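Local structure of laccase (Botrytis aclada, 3SQR) at residues 422-427 / 547-552; 140-145 / 519-524; 128-131 / 136-139; 428-431 / 435-438; 417-422 / 537-542. The protein is a multicopper oxidase that probably oxidises hydroquinone-type phenols while reducing dioxygen to water, and probably serves in lignin degradation and detoxification of lignin-derived products. All blocks are in the same frame, centred on the assembly; numbering follows the deposited sequence.

In the fold
From the N terminus, interaction 3 comes first and closes a short turn between 128-131 and 136-139, in the loop after strand 123-125. Interaction 2 starts at the next residue, with 140-145, and joins this loop to strand 520-526 of the third cupredoxin-like domain. Interactions 5 and 1 begin on helix 419-424 and share Lys422. Interaction 5 reaches strand 537-542, and interaction 1 reaches the segment leading into helix 551-567. Interactions 1, 2 and 5 cross one another along the chain. Interaction 4 is a local turn nested inside all three. It leads into strand 436-439, the edge strand beside 537-542 in the same sheet.

Interaction 1 of 5, residues 422-427 / 547-552; sequences KIFNNE and IAVKMT. With NAG (2-acetamido-2-deoxy-beta-D-glucopyranose), chain J.
Ile423 and Phe424, at the end of helix 419-424, pack on Ile547 and Val549 of the segment that leads into helix 551-567. The helix end is a Schellman motif. The contact is apolar and partly buried. Ile423 CG2 lies 3.9 Å from Ile547 CD1, and Ile423 CD1 also touches that same methyl. The two isoleucines cross at about a right angle. In Ile423, CG2 stands anti to the backbone N (chi1 -72° for CG1), which turns this branch to the Ile547 methyl. One helix position on, Phe424 brings its ring to Val549, again nearly at right angles. CE1 and CZ of the ring share the CG2 methyl of Val549, with CE1 at 3.6 Å. The methyl meets the ring obliquely.

Further out, Phe557 of helix 551-567 makes an edge-to-face contact with the Phe424 ring. Ile547 also rests on Pro519, and Ile423 on Gln544. Lys550 is the N-cap residue of helix 551-567, so the segment carrying Ile547 and Val549 runs straight into that helix.

The Schellman motif ends the helix just after the two packing residues. Glu427 N hydrogen bonds to Lys422 O at 3.0 Å, and Asn426 N hydrogen bonds to Ile423 O at 2.8 Å. Asn426 is the C-prime residue, with a positive phi of 67°. It is also a glycosylation site. The N-acetylglucosamine turns its acetyl methyl back to the helix end, with C8 3.4 Å from Phe424 O. The sugar is attached through Asn426 ND2, bonded to C1 at 1.4 Å.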
# COMPACT_ATOMS: atom_id res chain seq x y z
N LYS A 422 -15.49 -0.28 20.28
CA LYS A 422 -16.93 -0.01 20.23
C LYS A 422 -17.74 -1.27 19.94
O LYS A 422 -18.79 -1.57 20.56
CB LYS A 422 -17.20 1.13 19.24
CG LYS A 422 -16.52 2.42 19.58
CD LYS A 422 -16.94 3.52 18.64
CE LYS A 422 -16.18 4.77 18.79
NZ LYS A 422 -16.54 5.49 20.11
N ILE A 423 -17.29 -2.06 18.96
CA ILE A 423 -17.91 -3.31 18.69
C ILE A 423 -17.84 -4.29 19.86
O ILE A 423 -18.83 -4.90 20.15
CB ILE A 423 -17.22 -3.96 17.40
CG1 ILE A 423 -17.69 -3.16 16.23
CG2 ILE A 423 -17.55 -5.42 17.35
CD1 ILE A 423 -16.82 -3.43 14.95
N PHE A 424 -16.69 -4.45 20.50
CA PHE A 424 -16.57 -5.28 21.70
C PHE A 424 -17.55 -4.83 22.82
O PHE A 424 -18.02 -5.66 23.60
CB PHE A 424 -15.15 -5.25 22.26
CG PHE A 424 -14.10 -5.91 21.33
CD1 PHE A 424 -14.48 -6.69 20.23
CD2 PHE A 424 -12.74 -5.78 21.62
CE1 PHE A 424 -13.50 -7.29 19.41
CE2 PHE A 424 -11.78 -6.35 20.82
CZ PHE A 424 -12.14 -7.12 19.73
N ASN A 425 -17.81 -3.55 22.88
CA ASN A 425 -18.85 -2.99 23.78
C ASN A 425 -20.27 -3.02 23.25
O ASN A 425 -21.17 -2.40 23.85
CB ASN A 425 -18.45 -1.60 24.17
CG ASN A 425 -17.35 -1.61 25.22
OD1 ASN A 425 -16.24 -1.11 24.99
ND2 ASN A 425 -17.65 -2.22 26.39
N ASN A 426 -20.48 -3.74 22.13
CA ASN A 426 -21.79 -4.05 21.55
C ASN A 426 -22.53 -2.84 20.99
O ASN A 426 -23.74 -2.83 20.87
CB ASN A 426 -22.65 -4.83 22.53
CG ASN A 426 -22.09 -6.19 22.84
OD1 ASN A 426 -21.50 -6.87 21.96
ND2 ASN A 426 -22.22 -6.61 24.10
N GLU A 427 -21.77 -1.83 20.61
CA GLU A 427 -22.29 -0.64 19.94
C GLU A 427 -22.51 -0.95 18.50
O GLU A 427 -21.60 -1.52 17.87
CB GLU A 427 -21.29 0.48 20.11
CG GLU A 427 -20.98 0.88 21.56
CD GLU A 427 -19.87 1.84 21.67
OE1 GLU A 427 -19.79 2.75 20.84
OE2 GLU A 427 -19.11 1.72 22.64
N ILE A 547 -18.28 -11.26 14.28
CA ILE A 547 -16.87 -11.14 14.55
C ILE A 547 -16.51 -12.09 15.70
O ILE A 547 -17.21 -12.10 16.67
CB ILE A 547 -16.47 -9.67 14.92
CG1 ILE A 547 -16.65 -8.76 13.68
CG2 ILE A 547 -15.05 -9.56 15.43
CD1 ILE A 547 -16.72 -7.26 13.98
N ALA A 548 -15.43 -12.85 15.61
CA ALA A 548 -15.10 -13.71 16.74
C ALA A 548 -13.68 -13.41 17.15
O ALA A 548 -12.77 -13.34 16.31
CB ALA A 548 -15.29 -15.13 16.36
N VAL A 549 -13.48 -13.13 18.43
CA VAL A 549 -12.13 -12.86 18.91
C VAL A 549 -11.92 -13.81 20.09
O VAL A 549 -12.88 -14.17 20.86
CB VAL A 549 -11.82 -11.31 19.21
CG1 VAL A 549 -10.30 -11.06 19.48
CG2 VAL A 549 -12.26 -10.42 18.01
N LYS A 550 -10.69 -14.29 20.14
CA LYS A 550 -10.20 -15.19 21.16
C LYS A 550 -10.06 -14.32 22.41
O LYS A 550 -9.73 -13.14 22.33
CB LYS A 550 -8.87 -15.80 20.70
CG LYS A 550 -8.91 -16.52 19.36
CD LYS A 550 -7.51 -16.98 18.96
CE LYS A 550 -7.54 -17.64 17.56
NZ LYS A 550 -6.27 -18.38 17.30
N MET A 551 -10.26 -14.92 23.59
CA MET A 551 -10.00 -14.22 24.83
C MET A 551 -8.55 -13.74 24.84
O MET A 551 -8.25 -12.63 25.28
CB MET A 551 -10.29 -15.11 26.06
CG MET A 551 -9.58 -14.62 27.33
SD MET A 551 -9.59 -15.80 28.72
CE MET A 551 -8.09 -16.70 28.33
N THR A 552 -7.63 -14.57 24.38
CA THR A 552 -6.26 -14.15 24.34
C THR A 552 -6.09 -12.80 23.61
O THR A 552 -5.37 -11.93 24.07
CB THR A 552 -5.35 -15.24 23.78
OG1 THR A 552 -4.01 -14.82 23.99
CG2 THR A 552 -5.59 -15.48 22.34
C1 NAG J . -21.74 -7.91 24.48
C2 NAG J . -21.30 -7.99 25.94
C3 NAG J . -21.01 -9.45 26.33
C4 NAG J . -22.07 -10.44 25.82
C5 NAG J . -22.30 -10.22 24.33
C6 NAG J . -23.33 -11.19 23.73
C7 NAG J . -20.06 -6.11 26.98
C8 NAG J . -18.81 -5.27 26.92
N2 NAG J . -20.15 -7.08 26.07
O3 NAG J . -20.96 -9.52 27.73
O4 NAG J . -21.64 -11.78 25.97
O5 NAG J . -22.74 -8.87 24.17
O6 NAG J . -24.57 -10.98 24.38
O7 NAG J . -20.92 -5.89 27.84

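Interaction 2 of 5, residues 140-145 / 519-524; sequences PGVTQC and PGSWLL
Val142 points its side chain at strand 520-526 and straddles Ser521 and Leu523. Its two methyls have different partners. CG1, anti to the backbone N (chi1 174°), lies against the polar atoms of Ser521, 3.2 Å from O and 3.4 Å from OG. CG2 turns to the Leu523 side chain, 4.3 Å from CD1. Thr143 adds its methyl from beside Val142, and its CG2 is 3.7 Å from Ser521 O. The Ser521 carbonyl is therefore approached by two methyl groups.

Thr143 OG1 hydrogen bonds to Val139 N, within the same loop. Gly141 N bonds to Gln144 O at 2.9 Å and closes the turn that presents Val142.

The nearest atom of the Leu523 side chain is about 4 Å from a copper ion, and the side chain packs on His170, one of the copper ligands. The contact thus lies at the interface of the first and third cupredoxin-like domains, where the trinuclear copper cluster of multicopper oxidases sits. Cys145 ties the loop to helix 551-567 through its disulfide with Cys561. Helix 419-424 packs on Ser521 through Thr419 and Ile423, and strand 537-542 is a sheet neighbour of strand 520-526.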
# COMPACT_ATOMS: atom_id res chain seq x y z
N PRO A 140 -5.00 2.12 13.61
CA PRO A 140 -5.30 2.74 14.91
C PRO A 140 -6.60 3.50 14.81
O PRO A 140 -6.85 4.18 13.80
CB PRO A 140 -4.09 3.66 15.12
CG PRO A 140 -3.68 4.07 13.76
CD PRO A 140 -4.03 2.92 12.85
N GLY A 141 -7.43 3.39 15.85
CA GLY A 141 -8.75 3.95 15.74
C GLY A 141 -9.79 3.07 15.12
O GLY A 141 -10.99 3.38 15.16
N VAL A 142 -9.36 2.01 14.42
CA VAL A 142 -10.32 1.06 13.87
C VAL A 142 -10.15 -0.33 14.46
O VAL A 142 -11.11 -0.91 15.02
CB VAL A 142 -10.21 1.00 12.33
CG1 VAL A 142 -11.14 -0.15 11.78
CG2 VAL A 142 -10.42 2.40 11.65
N THR A 143 -8.94 -0.92 14.34
CA THR A 143 -8.73 -2.32 14.81
C THR A 143 -7.90 -2.44 16.08
O THR A 143 -7.74 -3.53 16.65
CB THR A 143 -8.08 -3.17 13.71
OG1 THR A 143 -6.80 -2.65 13.45
CG2 THR A 143 -8.92 -3.16 12.45
N GLN A 144 -7.39 -1.32 16.54
CA GLN A 144 -6.63 -1.23 17.77
C GLN A 144 -6.49 0.20 18.25
O GLN A 144 -6.64 1.15 17.49
CB GLN A 144 -5.20 -1.74 17.59
CG GLN A 144 -4.36 -0.99 16.60
CD GLN A 144 -2.94 -1.53 16.56
OE1 GLN A 144 -2.64 -2.42 15.75
NE2 GLN A 144 -2.09 -1.05 17.44
N CYS A 145 -6.12 0.34 19.51
CA CYS A 145 -5.55 1.55 20.00
C CYS A 145 -4.09 1.56 19.51
O CYS A 145 -3.50 0.49 19.31
CB CYS A 145 -5.53 1.61 21.52
SG CYS A 145 -7.22 1.72 22.24
N PRO A 519 -16.05 -10.89 8.52
CA PRO A 519 -16.55 -9.93 9.51
C PRO A 519 -15.46 -9.10 10.17
O PRO A 519 -14.38 -9.62 10.52
CB PRO A 519 -17.22 -10.84 10.53
CG PRO A 519 -17.55 -12.02 9.80
CD PRO A 519 -16.48 -12.26 8.76
N GLY A 520 -15.74 -7.83 10.39
CA GLY A 520 -14.74 -6.91 10.95
C GLY A 520 -15.05 -5.46 10.63
O GLY A 520 -16.11 -5.09 10.16
N SER A 521 -14.08 -4.64 10.92
CA SER A 521 -14.19 -3.24 10.70
C SER A 521 -13.05 -2.89 9.79
O SER A 521 -11.89 -2.87 10.22
CB SER A 521 -14.07 -2.52 12.01
OG SER A 521 -12.91 -2.93 12.70
N TRP A 522 -13.41 -2.57 8.56
CA TRP A 522 -12.45 -2.44 7.46
C TRP A 522 -12.36 -1.03 6.91
O TRP A 522 -13.31 -0.52 6.34
CB TRP A 522 -12.83 -3.44 6.38
CG TRP A 522 -12.92 -4.80 6.91
CD1 TRP A 522 -14.02 -5.63 6.92
CD2 TRP A 522 -11.90 -5.53 7.56
NE1 TRP A 522 -13.75 -6.77 7.50
CE2 TRP A 522 -12.44 -6.80 7.89
CE3 TRP A 522 -10.55 -5.31 7.80
CZ2 TRP A 522 -11.71 -7.80 8.47
CZ3 TRP A 522 -9.80 -6.32 8.41
CH2 TRP A 522 -10.40 -7.55 8.76
N LEU A 523 -11.22 -0.45 7.07
CA LEU A 523 -10.94 0.89 6.59
C LEU A 523 -10.87 0.91 5.05
O LEU A 523 -10.37 -0.04 4.42
CB LEU A 523 -9.64 1.40 7.17
CG LEU A 523 -9.30 2.87 6.88
CD1 LEU A 523 -10.35 3.79 7.61
CD2 LEU A 523 -7.89 3.19 7.31
N LEU A 524 -11.41 1.95 4.44
CA LEU A 524 -11.19 2.19 3.02
C LEU A 524 -10.79 3.66 2.93
O LEU A 524 -11.39 4.51 3.55
CB LEU A 524 -12.46 1.96 2.21
CG LEU A 524 -12.36 2.40 0.74
CD1 LEU A 524 -13.15 1.45 -0.15
CD2 LEU A 524 -12.80 3.89 0.60

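Interaction 3 of 5, residues 128-131 / 136-139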
# COMPACT_ATOMS: atom_id res chain seq x y z
N ILE A 128 -3.25 -7.67 3.41
CA ILE A 128 -3.39 -8.92 4.08
C ILE A 128 -4.83 -9.03 4.54
O ILE A 128 -5.30 -8.20 5.27
CB ILE A 128 -2.37 -9.10 5.25
CG1 ILE A 128 -0.92 -9.11 4.66
CG2 ILE A 128 -2.56 -10.45 5.95
CD1 ILE A 128 -0.60 -10.24 3.61
N ARG A 129 -5.45 -10.15 4.23
CA ARG A 129 -6.90 -10.28 4.39
C ARG A 129 -7.33 -10.22 5.86
O ARG A 129 -8.39 -9.69 6.15
CB ARG A 129 -7.30 -11.59 3.78
CG ARG A 129 -8.74 -11.75 3.65
CD ARG A 129 -9.03 -13.14 3.18
NE ARG A 129 -10.45 -13.32 2.85
CZ ARG A 129 -10.94 -14.48 2.39
NH1 ARG A 129 -10.15 -15.50 2.26
NH2 ARG A 129 -12.20 -14.59 2.01
N GLN A 130 -6.51 -10.78 6.76
CA GLN A 130 -6.79 -10.88 8.17
C GLN A 130 -8.13 -11.54 8.46
O GLN A 130 -8.79 -11.17 9.41
CB GLN A 130 -6.78 -9.48 8.82
CG GLN A 130 -5.45 -8.69 8.62
CD GLN A 130 -4.30 -9.26 9.39
OE1 GLN A 130 -4.44 -10.24 10.13
NE2 GLN A 130 -3.13 -8.64 9.24
N LEU A 131 -8.44 -12.55 7.71
CA LEU A 131 -9.62 -13.41 8.02
C LEU A 131 -9.50 -14.01 9.42
O LEU A 131 -8.55 -14.75 9.72
CB LEU A 131 -9.78 -14.45 6.94
CG LEU A 131 -10.95 -15.42 7.02
CD1 LEU A 131 -12.21 -14.66 7.06
CD2 LEU A 131 -10.89 -16.38 5.79
N TYR A 136 -5.49 -7.53 14.28
CA TYR A 136 -4.11 -7.40 13.95
C TYR A 136 -3.95 -6.71 12.58
O TYR A 136 -2.83 -6.66 12.04
CB TYR A 136 -3.43 -8.75 13.99
CG TYR A 136 -3.43 -9.32 15.41
CD1 TYR A 136 -2.89 -8.57 16.46
CD2 TYR A 136 -4.03 -10.53 15.68
CE1 TYR A 136 -2.90 -9.03 17.74
CE2 TYR A 136 -4.03 -11.04 16.98
CZ TYR A 136 -3.49 -10.26 18.00
OH TYR A 136 -3.50 -10.72 19.32
N ASP A 137 -5.02 -6.10 12.08
CA ASP A 137 -4.94 -5.31 10.87
C ASP A 137 -4.10 -4.04 10.96
O ASP A 137 -3.62 -3.50 9.96
CB ASP A 137 -6.34 -5.01 10.34
CG ASP A 137 -6.36 -4.49 8.95
OD1 ASP A 137 -5.65 -5.10 8.07
OD2 ASP A 137 -7.09 -3.53 8.69
N GLY A 138 -3.93 -3.55 12.18
CA GLY A 138 -3.04 -2.43 12.47
C GLY A 138 -3.53 -1.06 12.11
O GLY A 138 -2.73 -0.16 11.96
N VAL A 139 -4.87 -0.82 12.15
CA VAL A 139 -5.38 0.48 11.87
C VAL A 139 -5.73 1.11 13.22
O VAL A 139 -6.71 0.67 13.80
CB VAL A 139 -6.61 0.49 11.04
CG1 VAL A 139 -7.09 1.90 10.74
CG2 VAL A 139 -6.27 -0.26 9.64
O HOH W 1 -6.33 -5.67 5.57
O HOH W 2 -3.21 -6.08 7.78
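The side-chain amide of Gln130 and the carboxylate of Asp137 are the two flat groups that meet here, with their planes 69° apart. Tyr136 O lies over one face of the amide, above NE2 and 3.4 Å from it. The N-H bonds lie in the amide plane and do not point at this carbonyl, so the angle is too poor for a hydrogen bond. A water sits at the NE2 edge, close to the amide plane. One carboxylate oxygen, Asp137 OD1, lies beside Gln130 CG at 3.6 Å. A bend at chi2 (-70°) folds the Gln130 chain so that CG faces the aspartate while the amide lies by Tyr136.

Two waters join the segments, and both contact OD1. The first donates to Ile128 O and to Asp137 OD1, both at 2.7 Å. The second, at the amide edge, accepts from Gln130 NE2 at 2.9 Å and lies 2.6 Å from Asp137 OD1, to which it probably donates. Gln130 OE1 bonds to Ser133 OG, within the turn closed by this contact. Tyr136 OH reaches Asp553 OD1 in helix 551-567.

This turn lies next to the copper cluster of the multicopper oxidase fold. Asp137 OD2 bonds to ND1 of His468, a copper ligand, and Asp137 O bonds to ND1 of His124, probably a ligand of the type 2 copper. Asp137 is a second-shell residue, and its OD2 and backbone O probably help to orient the two imidazoles. The two waters link OD1, the other carboxylate oxygen, to 128-131 and probably help to fix the carboxylate.

Interaction 4 of 5, residues 428-431 / 435-438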
# COMPACT_ATOMS: atom_id res chain seq x y z
N THR A 428 -23.65 -0.54 17.95
CA THR A 428 -23.95 -0.68 16.52
C THR A 428 -24.15 0.66 15.78
O THR A 428 -24.29 0.67 14.53
CB THR A 428 -25.14 -1.59 16.34
OG1 THR A 428 -26.24 -0.99 17.06
CG2 THR A 428 -24.86 -2.98 16.89
N ILE A 429 -24.12 1.75 16.55
CA ILE A 429 -24.22 3.10 16.06
C ILE A 429 -22.96 3.83 16.43
O ILE A 429 -22.64 4.02 17.61
CB ILE A 429 -25.44 3.88 16.67
CG1 ILE A 429 -26.77 3.16 16.45
CG2 ILE A 429 -25.56 5.31 16.08
CD1 ILE A 429 -27.88 3.71 17.39
N PHE A 430 -22.27 4.31 15.41
CA PHE A 430 -20.92 4.82 15.53
C PHE A 430 -20.91 6.31 15.31
O PHE A 430 -21.86 6.85 14.72
CB PHE A 430 -20.08 4.04 14.46
CG PHE A 430 -20.07 2.57 14.73
CD1 PHE A 430 -19.30 2.06 15.76
CD2 PHE A 430 -20.85 1.71 14.00
CE1 PHE A 430 -19.30 0.68 16.02
CE2 PHE A 430 -20.88 0.35 14.27
CZ PHE A 430 -20.09 -0.17 15.28
N PRO A 431 -19.91 7.01 15.80
CA PRO A 431 -19.89 8.43 15.51
C PRO A 431 -19.98 8.72 14.03
O PRO A 431 -19.40 7.99 13.22
CB PRO A 431 -18.55 8.90 16.09
CG PRO A 431 -18.23 7.93 17.11
CD PRO A 431 -18.80 6.63 16.69
N ASN A 435 -17.45 7.54 9.76
CA ASN A 435 -17.84 7.18 8.41
C ASN A 435 -18.14 5.68 8.21
O ASN A 435 -17.75 5.05 7.19
CB ASN A 435 -16.80 7.69 7.43
CG ASN A 435 -16.79 9.18 7.33
OD1 ASN A 435 -17.60 9.85 8.00
ND2 ASN A 435 -15.92 9.72 6.50
N VAL A 436 -18.92 5.12 9.13
CA VAL A 436 -19.22 3.69 9.10
C VAL A 436 -20.29 3.39 8.08
O VAL A 436 -21.36 3.99 8.09
CB VAL A 436 -19.59 3.08 10.48
CG1 VAL A 436 -20.10 1.65 10.31
CG2 VAL A 436 -18.41 3.13 11.40
N VAL A 437 -20.03 2.44 7.21
CA VAL A 437 -21.09 1.82 6.44
C VAL A 437 -21.23 0.42 7.01
O VAL A 437 -20.28 -0.38 7.01
CB VAL A 437 -20.74 1.71 4.98
CG1 VAL A 437 -21.74 0.86 4.24
CG2 VAL A 437 -20.56 3.09 4.34
N ALA A 438 -22.45 0.09 7.43
CA ALA A 438 -22.72 -1.25 7.95
C ALA A 438 -23.04 -2.18 6.79
O ALA A 438 -23.81 -1.84 5.91
CB ALA A 438 -23.94 -1.24 8.98
O HOH W 3 -20.42 6.48 11.18
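Phe430 and Val436 are brought together by their first torsions. In Phe430, CG is anti to the carbonyl carbon (chi1 -62°), which leaves CB and ring atoms CG and CD2 next to the valine. In Val436, CG1 is anti to the backbone N (chi1 171°), and both of its methyls can then touch the phenylalanine. CG2 comes closest, 3.6 Å from Phe430 CB, and it also meets CG of the ring. CG1 reaches ring atom CD2 at 3.8 Å and approaches the ring obliquely. The two side chains pass each other at a slant.

A water joins the two backbones beside this packing. It donates to Pro431 O at 2.7 Å and accepts from Val436 N at 2.9 Å.

The segments flank a tight turn within the loop between helix 419-424 and strand 436-439. This strand is an outermost member of a mixed sheet in the third cupredoxin-like domain of the laccase, and it runs parallel to strand 537-542. Asn435 anchors its start: ND2 bonds to Ala537 O and OD1 to Ser409 OG. Val437 makes backbone bonds with Gln539 and Val541 of the same neighbour. Phe430 also lies against helix 419-424, where it touches Thr419, Lys422 and Ile423. Pro431 packs on the Lys422 side chain.

Interaction 5 of 5, residues 417-422 / 537-542; sequences SPTTLK and AMQFVE
This is a buried contact of helix on sheet, one hydrogen bond beside one methyl contact, in the third cupredoxin-like domain of the laccase. Thr419, the first residue of helix 419-424, lies over strand 537-542, which runs between strands 436-439 and 520-526.

Thr419 uses both branches. OG1 donates to Gln539 OE1 at 2.7 Å. The donor approaches with a C=O...O angle of 114°, tilted 27° from the carbonyl plane. CG2 stands anti to the backbone N (chi1 -47° for OG1) and meets Val541 tip to tip. The Thr419 and Gln539 side chains slide past each other in opposite directions. The glutamine is extended beyond CG, which carries its amide up to the helix start.

Other bonds fix both partners. Gln539 NE2 bonds to Tyr434 O, so the amide is held at both ends. Backbone hydrogen bonds of Thr419 with Gly141 and of Thr420 with Val142 link the helix start to a loop of the first cupredoxin-like domain. Pro418 is the N-cap residue, and its carbonyl accepts Lys422 N at 3.1 Å. Beside the bonded pair, Thr419 CG2 and Val541 CG2 are 3.7 Å apart.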
# COMPACT_ATOMS: atom_id res chain seq x y z
N SER A 417 -10.76 4.94 21.32
CA SER A 417 -12.02 4.25 21.16
C SER A 417 -12.10 3.82 19.72
O SER A 417 -12.92 4.26 18.92
CB SER A 417 -13.21 5.15 21.60
OG SER A 417 -14.38 4.39 21.63
N PRO A 418 -11.22 2.89 19.40
CA PRO A 418 -11.30 2.35 18.05
C PRO A 418 -12.60 1.64 17.82
O PRO A 418 -13.25 1.17 18.74
CB PRO A 418 -10.12 1.39 18.01
CG PRO A 418 -9.87 1.00 19.36
CD PRO A 418 -10.18 2.23 20.20
N THR A 419 -13.00 1.54 16.56
CA THR A 419 -14.23 0.90 16.17
C THR A 419 -14.38 -0.47 16.77
O THR A 419 -15.49 -0.86 17.13
CB THR A 419 -14.29 0.73 14.62
OG1 THR A 419 -13.92 1.99 14.05
CG2 THR A 419 -15.69 0.37 14.17
N THR A 420 -13.29 -1.26 16.83
CA THR A 420 -13.38 -2.59 17.39
C THR A 420 -13.70 -2.55 18.88
O THR A 420 -14.38 -3.43 19.36
CB THR A 420 -12.10 -3.43 17.12
OG1 THR A 420 -11.96 -3.42 15.69
CG2 THR A 420 -12.38 -4.88 17.47
N LEU A 421 -13.20 -1.55 19.57
CA LEU A 421 -13.53 -1.42 21.02
C LEU A 421 -15.01 -1.14 21.13
O LEU A 421 -15.72 -1.77 21.93
CB LEU A 421 -12.67 -0.40 21.67
CG LEU A 421 -13.00 -0.15 23.16
CD1 LEU A 421 -12.92 -1.48 23.94
CD2 LEU A 421 -12.04 0.90 23.67
N LYS A 422 -15.49 -0.28 20.28
CA LYS A 422 -16.93 -0.01 20.23
C LYS A 422 -17.74 -1.27 19.94
O LYS A 422 -18.79 -1.57 20.56
CB LYS A 422 -17.20 1.13 19.24
CG LYS A 422 -16.52 2.42 19.58
CD LYS A 422 -16.94 3.52 18.64
CE LYS A 422 -16.18 4.77 18.79
NZ LYS A 422 -16.54 5.49 20.11
N ALA A 537 -11.66 8.90 3.73
CA ALA A 537 -11.72 7.58 4.26
C ALA A 537 -13.10 7.28 4.78
O ALA A 537 -13.80 8.18 5.22
CB ALA A 537 -10.67 7.44 5.40
N MET A 538 -13.45 6.00 4.79
CA MET A 538 -14.59 5.52 5.47
C MET A 538 -14.28 4.10 5.96
O MET A 538 -13.14 3.65 5.87
CB MET A 538 -15.82 5.60 4.60
CG MET A 538 -15.63 4.98 3.24
SD MET A 538 -15.61 3.27 3.33
CE MET A 538 -17.36 2.96 3.80
N GLN A 539 -15.23 3.44 6.56
CA GLN A 539 -14.99 2.09 7.00
C GLN A 539 -16.26 1.28 6.96
O GLN A 539 -17.34 1.81 7.13
CB GLN A 539 -14.34 2.05 8.38
CG GLN A 539 -15.23 2.53 9.52
CD GLN A 539 -14.47 2.66 10.82
OE1 GLN A 539 -14.04 1.68 11.42
NE2 GLN A 539 -14.33 3.90 11.28
N PHE A 540 -16.09 -0.01 6.67
CA PHE A 540 -17.18 -0.95 6.63
C PHE A 540 -17.18 -1.73 7.91
O PHE A 540 -16.18 -2.32 8.28
CB PHE A 540 -17.04 -1.89 5.44
CG PHE A 540 -17.04 -1.19 4.13
CD1 PHE A 540 -18.23 -0.82 3.53
CD2 PHE A 540 -15.84 -0.87 3.49
CE1 PHE A 540 -18.25 -0.16 2.36
CE2 PHE A 540 -15.84 -0.19 2.24
CZ PHE A 540 -17.02 0.16 1.68
N VAL A 541 -18.32 -1.71 8.62
CA VAL A 541 -18.48 -2.57 9.76
C VAL A 541 -19.30 -3.66 9.18
O VAL A 541 -20.51 -3.50 8.84
CB VAL A 541 -19.08 -1.88 10.98
CG1 VAL A 541 -19.51 -2.97 12.05
CG2 VAL A 541 -18.07 -0.81 11.58
N GLU A 542 -18.61 -4.75 8.91
CA GLU A 542 -19.10 -5.89 8.21
C GLU A 542 -19.50 -7.03 9.16
O GLU A 542 -18.68 -7.58 9.89
CB GLU A 542 -17.98 -6.43 7.25
CG GLU A 542 -18.39 -7.64 6.45
CD GLU A 542 -17.31 -8.06 5.50
OE1 GLU A 542 -16.41 -7.23 5.30
OE2 GLU A 542 -17.30 -9.21 5.10